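Local structure of arginyl-trna synthetase (Thermus thermophilus, 1IQ0) at residues 82-93 with 502-513. The protein probably joins L-arginine to tRNA(Arg) at the expense of ATP, as a monomeric class I aminoacyl-tRNA synthetase. Residues are numbered along the deposited sequence; the frame is centred on the assembly and turned at random.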
ATOM      1  N   LEU A  82      18.445 -26.447   7.143  1.00 31.59           N
ATOM      2  CA  LEU A  82      18.949 -25.596   8.208  1.00 31.33           C
ATOM      3  C   LEU A  82      19.219 -26.350   9.500  1.00 31.22           C
ATOM      4  O   LEU A  82      18.630 -27.398   9.756  1.00 31.86           O
ATOM      5  CB  LEU A  82      17.948 -24.467   8.487  1.00 28.76           C
ATOM      6  CG  LEU A  82      17.590 -23.547   7.308  1.00 33.53           C
ATOM      7  CD1 LEU A  82      16.615 -22.473   7.770  1.00 32.32           C
ATOM      8  CD2 LEU A  82      18.858 -22.904   6.738  1.00 30.75           C
ATOM      9  N   ARG A  83      20.131 -25.825  10.310  1.00 21.83           N
ATOM     10  CA  ARG A  83      20.401 -26.447  11.595  1.00 26.83           C
ATOM     11  C   ARG A  83      19.206 -26.039  12.450  1.00 25.61           C
ATOM     12  O   ARG A  83      18.899 -24.851  12.588  1.00 26.70           O
ATOM     13  CB  ARG A  83      21.696 -25.916  12.216  1.00 36.15           C
ATOM     14  CG  ARG A  83      22.961 -26.281  11.458  1.00 43.90           C
ATOM     15  CD  ARG A  83      24.177 -26.077  12.343  1.00 50.72           C
ATOM     16  NE  ARG A  83      24.162 -24.762  12.974  1.00 61.54           N
ATOM     17  CZ  ARG A  83      25.003 -24.375  13.927  1.00 66.80           C
ATOM     18  NH1 ARG A  83      25.940 -25.208  14.368  1.00 66.83           N
ATOM     19  NH2 ARG A  83      24.901 -23.156  14.446  1.00 67.84           N
ATOM     20  N   THR A  84      18.519 -27.023  13.008  1.00 30.29           N
ATOM     21  CA  THR A  84      17.344 -26.748  13.822  1.00 29.96           C
ATOM     22  C   THR A  84      17.565 -25.669  14.883  1.00 31.85           C
ATOM     23  O   THR A  84      16.752 -24.758  15.017  1.00 30.88           O
ATOM     24  CB  THR A  84      16.845 -28.045  14.458  1.00 28.20           C
ATOM     25  OG1 THR A  84      16.488 -28.952  13.406  1.00 26.31           O
ATOM     26  CG2 THR A  84      15.621 -27.791  15.346  1.00 26.83           C
ATOM     27  N   GLU A  85      18.671 -25.759  15.616  1.00 29.45           N
ATOM     28  CA  GLU A  85      18.976 -24.780  16.654  1.00 30.81           C
ATOM     29  C   GLU A  85      19.060 -23.360  16.094  1.00 30.67           C
ATOM     30  O   GLU A  85      18.443 -22.433  16.631  1.00 28.11           O
ATOM     31  CB  GLU A  85      20.297 -25.127  17.335  1.00 55.47           C
ATOM     32  CG  GLU A  85      20.699 -24.138  18.414  1.00 69.35           C
ATOM     33  CD  GLU A  85      22.109 -24.366  18.921  1.00 78.11           C
ATOM     34  OE1 GLU A  85      22.532 -23.643  19.846  1.00 84.12           O
ATOM     35  OE2 GLU A  85      22.797 -25.267  18.393  1.00 82.86           O
ATOM     36  N   ALA A  86      19.832 -23.191  15.021  1.00 29.79           N
ATOM     37  CA  ALA A  86      19.999 -21.883  14.399  1.00 28.94           C
ATOM     38  C   ALA A  86      18.656 -21.380  13.886  1.00 27.88           C
ATOM     39  O   ALA A  86      18.338 -20.199  14.001  1.00 30.28           O
ATOM     40  CB  ALA A  86      21.007 -21.969  13.248  1.00 26.66           C
ATOM     41  N   LEU A  87      17.875 -22.291  13.316  1.00 27.31           N
ATOM     42  CA  LEU A  87      16.554 -21.962  12.796  1.00 27.34           C
ATOM     43  C   LEU A  87      15.685 -21.389  13.930  1.00 26.94           C
ATOM     44  O   LEU A  87      15.099 -20.312  13.802  1.00 27.59           O
ATOM     45  CB  LEU A  87      15.927 -23.229  12.218  1.00 26.62           C
ATOM     46  CG  LEU A  87      14.608 -23.196  11.460  1.00 29.02           C
ATOM     47  CD1 LEU A  87      14.446 -24.529  10.749  1.00 25.16           C
ATOM     48  CD2 LEU A  87      13.439 -22.930  12.408  1.00 27.57           C
ATOM     49  N   LEU A  88      15.619 -22.108  15.045  1.00 21.54           N
ATOM     50  CA  LEU A  88      14.833 -21.663  16.192  1.00 25.26           C
ATOM     51  C   LEU A  88      15.342 -20.334  16.730  1.00 27.58           C
ATOM     52  O   LEU A  88      14.559 -19.432  17.017  1.00 30.27           O
ATOM     53  CB  LEU A  88      14.883 -22.707  17.305  1.00 19.64           C
ATOM     54  CG  LEU A  88      14.230 -24.049  16.983  1.00 19.69           C
ATOM     55  CD1 LEU A  88      14.653 -25.104  18.009  1.00 23.50           C
ATOM     56  CD2 LEU A  88      12.721 -23.862  16.971  1.00 17.75           C
ATOM     57  N   ARG A  89      16.658 -20.218  16.863  1.00 33.36           N
ATOM     58  CA  ARG A  89      17.272 -18.999  17.374  1.00 34.63           C
ATOM     59  C   ARG A  89      16.856 -17.794  16.533  1.00 34.59           C
ATOM     60  O   ARG A  89      16.459 -16.754  17.071  1.00 34.54           O
ATOM     61  CB  ARG A  89      18.793 -19.157  17.377  1.00 56.34           C
ATOM     62  CG  ARG A  89      19.524 -18.182  18.277  1.00 64.43           C
ATOM     63  CD  ARG A  89      20.987 -18.571  18.416  1.00 70.55           C
ATOM     64  NE  ARG A  89      21.148 -19.907  18.986  1.00 76.13           N
ATOM     65  CZ  ARG A  89      20.789 -20.247  20.222  1.00 76.05           C
ATOM     66  NH1 ARG A  89      20.243 -19.350  21.033  1.00 75.61           N
ATOM     67  NH2 ARG A  89      20.971 -21.490  20.646  1.00 75.76           N
ATOM     68  N   GLU A  90      16.932 -17.941  15.213  1.00 32.74           N
ATOM     69  CA  GLU A  90      16.552 -16.867  14.300  1.00 34.01           C
ATOM     70  C   GLU A  90      15.049 -16.577  14.366  1.00 35.28           C
ATOM     71  O   GLU A  90      14.627 -15.438  14.177  1.00 36.08           O
ATOM     72  CB  GLU A  90      16.952 -17.232  12.863  1.00 35.83           C
ATOM     73  CG  GLU A  90      16.336 -16.355  11.772  1.00 40.45           C
ATOM     74  CD  GLU A  90      16.911 -14.936  11.702  1.00 39.90           C
ATOM     75  OE1 GLU A  90      16.409 -14.141  10.877  1.00 42.30           O
ATOM     76  OE2 GLU A  90      17.858 -14.617  12.454  1.00 36.58           O
ATOM     77  N   ALA A  91      14.238 -17.601  14.623  1.00 33.95           N
ATOM     78  CA  ALA A  91      12.792 -17.399  14.706  1.00 33.78           C
ATOM     79  C   ALA A  91      12.429 -16.626  15.968  1.00 32.80           C
ATOM     80  O   ALA A  91      11.478 -15.846  15.978  1.00 32.87           O
ATOM     81  CB  ALA A  91      12.060 -18.740  14.697  1.00 23.81           C
ATOM     82  N   LEU A  92      13.193 -16.838  17.031  1.00 37.95           N
ATOM     83  CA  LEU A  92      12.920 -16.162  18.288  1.00 43.09           C
ATOM     84  C   LEU A  92      13.401 -14.712  18.330  1.00 48.58           C
ATOM     85  O   LEU A  92      12.818 -13.887  19.033  1.00 51.90           O
ATOM     86  CB  LEU A  92      13.526 -16.955  19.449  1.00 33.97           C
ATOM     87  CG  LEU A  92      12.952 -18.368  19.602  1.00 31.72           C
ATOM     88  CD1 LEU A  92      13.486 -19.008  20.882  1.00 30.83           C
ATOM     89  CD2 LEU A  92      11.427 -18.298  19.635  1.00 27.99           C
ATOM     90  N   ARG A  93      14.454 -14.407  17.575  1.00 41.60           N
ATOM     91  CA  ARG A  93      15.011 -13.055  17.525  1.00 45.53           C
ATOM     92  C   ARG A  93      13.928 -12.018  17.210  1.00 46.58           C
ATOM     93  O   ARG A  93      13.099 -12.222  16.321  1.00 47.33           O
ATOM     94  CB  ARG A  93      16.116 -12.986  16.461  1.00 63.55           C
ATOM     95  CG  ARG A  93      16.771 -11.619  16.316  1.00 68.97           C
ATOM     96  CD  ARG A  93      17.903 -11.629  15.287  1.00 70.45           C
ATOM     97  NE  ARG A  93      17.432 -11.827  13.917  1.00 70.13           N
ATOM     98  CZ  ARG A  93      16.628 -10.989  13.267  1.00 70.87           C
ATOM     99  NH1 ARG A  93      16.195  -9.884  13.859  1.00 69.98           N
ATOM    100  NH2 ARG A  93      16.262 -11.249  12.017  1.00 67.98           N
ATOM    101  N   GLU A 502       7.369 -27.304  16.788  1.00 15.83           N
ATOM    102  CA  GLU A 502       8.056 -26.042  17.036  1.00 16.34           C
ATOM    103  C   GLU A 502       8.863 -25.654  15.795  1.00 18.70           C
ATOM    104  O   GLU A 502       8.855 -24.499  15.377  1.00 18.62           O
ATOM    105  CB  GLU A 502       9.016 -26.156  18.229  1.00 19.74           C
ATOM    106  CG  GLU A 502       8.361 -26.052  19.597  1.00 21.14           C
ATOM    107  CD  GLU A 502       7.399 -27.185  19.865  1.00 26.24           C
ATOM    108  OE1 GLU A 502       6.204 -26.895  20.080  1.00 22.80           O
ATOM    109  OE2 GLU A 502       7.837 -28.364  19.857  1.00 28.21           O
ATOM    110  N   ARG A 503       9.549 -26.633  15.214  1.00 23.03           N
ATOM    111  CA  ARG A 503      10.378 -26.393  14.038  1.00 22.26           C
ATOM    112  C   ARG A 503       9.572 -25.871  12.857  1.00 20.44           C
ATOM    113  O   ARG A 503       9.927 -24.862  12.255  1.00 23.21           O
ATOM    114  CB  ARG A 503      11.108 -27.678  13.637  1.00 34.37           C
ATOM    115  CG  ARG A 503      12.063 -27.495  12.462  1.00 42.16           C
ATOM    116  CD  ARG A 503      12.678 -28.812  12.009  1.00 42.93           C
ATOM    117  NE  ARG A 503      13.312 -28.685  10.698  1.00 49.09           N
ATOM    118  CZ  ARG A 503      14.453 -28.043  10.473  1.00 43.34           C
ATOM    119  NH1 ARG A 503      15.099 -27.470  11.478  1.00 46.47           N
ATOM    120  NH2 ARG A 503      14.943 -27.965   9.245  1.00 38.34           N
ATOM    121  N   ALA A 504       8.486 -26.564  12.528  1.00 17.46           N
ATOM    122  CA  ALA A 504       7.630 -26.170  11.415  1.00 16.76           C
ATOM    123  C   ALA A 504       7.090 -24.750  11.591  1.00 23.18           C
ATOM    124  O   ALA A 504       7.077 -23.968  10.647  1.00 21.82           O
ATOM    125  CB  ALA A 504       6.469 -27.162  11.267  1.00 18.14           C
ATOM    126  N   LEU A 505       6.638 -24.417  12.795  1.00 22.02           N
ATOM    127  CA  LEU A 505       6.108 -23.082  13.051  1.00 23.14           C
ATOM    128  C   LEU A 505       7.209 -22.023  12.988  1.00 23.39           C
ATOM    129  O   LEU A 505       7.023 -20.958  12.409  1.00 22.97           O
ATOM    130  CB  LEU A 505       5.427 -23.024  14.418  1.00 23.67           C
ATOM    131  CG  LEU A 505       4.894 -21.645  14.835  1.00 22.63           C
ATOM    132  CD1 LEU A 505       3.923 -21.113  13.774  1.00 21.21           C
ATOM    133  CD2 LEU A 505       4.197 -21.760  16.176  1.00 24.09           C
ATOM    134  N   ALA A 506       8.352 -22.317  13.597  1.00 19.68           N
ATOM    135  CA  ALA A 506       9.472 -21.387  13.592  1.00 22.06           C
ATOM    136  C   ALA A 506       9.870 -21.056  12.148  1.00 24.17           C
ATOM    137  O   ALA A 506      10.158 -19.905  11.823  1.00 26.15           O
ATOM    138  CB  ALA A 506      10.648 -21.999  14.337  1.00 16.43           C
ATOM    139  N   LEU A 507       9.868 -22.073  11.286  1.00 19.58           N
ATOM    140  CA  LEU A 507      10.227 -21.893   9.885  1.00 20.86           C
ATOM    141  C   LEU A 507       9.279 -20.922   9.175  1.00 23.81           C
ATOM    142  O   LEU A 507       9.722 -20.093   8.371  1.00 23.27           O
ATOM    143  CB  LEU A 507      10.244 -23.243   9.175  1.00 23.75           C
ATOM    144  CG  LEU A 507      10.806 -23.344   7.756  1.00 23.89           C
ATOM    145  CD1 LEU A 507      12.184 -22.687   7.657  1.00 24.65           C
ATOM    146  CD2 LEU A 507      10.887 -24.829   7.390  1.00 23.90           C
ATOM    147  N   ASP A 508       7.980 -21.005   9.458  1.00 26.90           N
ATOM    148  CA  ASP A 508       7.051 -20.071   8.823  1.00 25.52           C
ATOM    149  C   ASP A 508       7.356 -18.657   9.299  1.00 27.10           C
ATOM    150  O   ASP A 508       7.182 -17.692   8.557  1.00 27.61           O
ATOM    151  CB  ASP A 508       5.604 -20.432   9.136  1.00 20.67           C
ATOM    152  CG  ASP A 508       5.165 -21.682   8.415  1.00 24.93           C
ATOM    153  OD1 ASP A 508       5.661 -21.908   7.291  1.00 27.48           O
ATOM    154  OD2 ASP A 508       4.330 -22.429   8.962  1.00 26.17           O
ATOM    155  N   LEU A 509       7.830 -18.541  10.536  1.00 21.53           N
ATOM    156  CA  LEU A 509       8.183 -17.243  11.089  1.00 23.42           C
ATOM    157  C   LEU A 509       9.405 -16.638  10.383  1.00 23.52           C
ATOM    158  O   LEU A 509       9.551 -15.415  10.329  1.00 25.49           O
ATOM    159  CB  LEU A 509       8.457 -17.373  12.587  1.00 20.74           C
ATOM    160  CG  LEU A 509       7.205 -17.424  13.467  1.00 20.73           C
ATOM    161  CD1 LEU A 509       7.572 -17.868  14.879  1.00 20.37           C
ATOM    162  CD2 LEU A 509       6.552 -16.047  13.484  1.00 18.52           C
ATOM    163  N   LEU A 510      10.269 -17.490   9.841  1.00 23.23           N
ATOM    164  CA  LEU A 510      11.469 -17.019   9.159  1.00 24.85           C
ATOM    165  C   LEU A 510      11.164 -16.390   7.801  1.00 22.20           C
ATOM    166  O   LEU A 510      12.044 -15.785   7.195  1.00 23.71           O
ATOM    167  CB  LEU A 510      12.479 -18.158   8.958  1.00 25.36           C
ATOM    168  CG  LEU A 510      13.088 -18.869  10.175  1.00 27.02           C
ATOM    169  CD1 LEU A 510      14.337 -19.610   9.729  1.00 30.31           C
ATOM    170  CD2 LEU A 510      13.453 -17.883  11.253  1.00 23.97           C
ATOM    171  N   ASP A 511       9.925 -16.525   7.337  1.00 25.82           N
ATOM    172  CA  ASP A 511       9.529 -15.968   6.047  1.00 24.66           C
ATOM    173  C   ASP A 511       8.908 -14.581   6.133  1.00 26.33           C
ATOM    174  O   ASP A 511       8.611 -13.970   5.109  1.00 28.74           O
ATOM    175  CB  ASP A 511       8.543 -16.901   5.344  1.00 21.80           C
ATOM    176  CG  ASP A 511       9.155 -18.232   5.002  1.00 25.89           C
ATOM    177  OD1 ASP A 511      10.357 -18.262   4.676  1.00 28.14           O
ATOM    178  OD2 ASP A 511       8.436 -19.248   5.041  1.00 25.63           O
ATOM    179  N   PHE A 512       8.717 -14.082   7.347  1.00 18.84           N
ATOM    180  CA  PHE A 512       8.108 -12.774   7.546  1.00 20.57           C
ATOM    181  C   PHE A 512       8.840 -11.592   6.901  1.00 21.30           C
ATOM    182  O   PHE A 512       8.234 -10.784   6.196  1.00 21.66           O
ATOM    183  CB  PHE A 512       7.955 -12.494   9.035  1.00 20.44           C
ATOM    184  CG  PHE A 512       7.499 -11.095   9.339  1.00 21.50           C
ATOM    185  CD1 PHE A 512       6.240 -10.659   8.938  1.00 22.07           C
ATOM    186  CD2 PHE A 512       8.335 -10.208  10.011  1.00 22.33           C
ATOM    187  CE1 PHE A 512       5.820  -9.361   9.203  1.00 20.10           C
ATOM    188  CE2 PHE A 512       7.925  -8.905  10.280  1.00 19.28           C
ATOM    189  CZ  PHE A 512       6.665  -8.482   9.874  1.00 18.78           C
ATOM    190  N   GLU A 513      10.138 -11.482   7.159  1.00 24.52           N
ATOM    191  CA  GLU A 513      10.911 -10.380   6.616  1.00 27.26           C
ATOM    192  C   GLU A 513      10.944 -10.391   5.089  1.00 28.36           C
ATOM    193  O   GLU A 513      10.913  -9.335   4.457  1.00 32.62           O
ATOM    194  CB  GLU A 513      12.327 -10.386   7.217  1.00 30.28           C
ATOM    195  CG  GLU A 513      12.321 -10.200   8.743  1.00 35.82           C
ATOM    196  CD  GLU A 513      13.687  -9.848   9.325  1.00 44.34           C
ATOM    197  OE1 GLU A 513      14.678 -10.545   9.016  1.00 49.39           O
ATOM    198  OE2 GLU A 513      13.767  -8.872  10.104  1.00 45.86           O
TER
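Helix 84-92 crosses helix 502-509 at 52°, with the axes 8.6 Å apart at closest approach, and the backbones come nearest where A91 faces A506. Small side chains let A91 CA and A506 CA approach to 5.3 Å, their CB atoms to 3.6 Å. One turn earlier, L87 CD2 packs on A506 CB at 3.5 Å and L87 CD1 lies over one face of the R503 guanidinium, a reach set by chi1 of -173°, which turns CG away from the backbone N. L88 CD2 also touches A506 CB. L510 divides its two methyls: CD1 meets L82 CD1 tip to tip at 4.2 Å, while CD2 presses on E90 CG and the backbone at A91. Y36 of strand 36-39 touches L82, L507 and L510, bringing the N-terminal domain's sheet into this cluster.

R503, extended from CG to NE, crosses T84 and L87 at about a right angle. Its NH1 comes 2.8 Å from T84 OG1, but the angle is too poor for a hydrogen bond; D35 meets the charge through NH2. Replacing R503 by an alanine would probably leave D35 without its salt-bridge mate and open a gap beside L87 CD1 and T84. At the far end R93, poorly ordered, grips E90 side-on, NE to OE2 at 3.2 Å and NH2 to OE1, and stretches a weak bond of 3.5 Å from NH2 to E513 OE1, probably easing the repulsion between the two carboxylates. A leucine-alanine interface flanked by ion pairs thus seats helix 84-92, next to the N-terminal domain, on the DALR anticodon-binding domain.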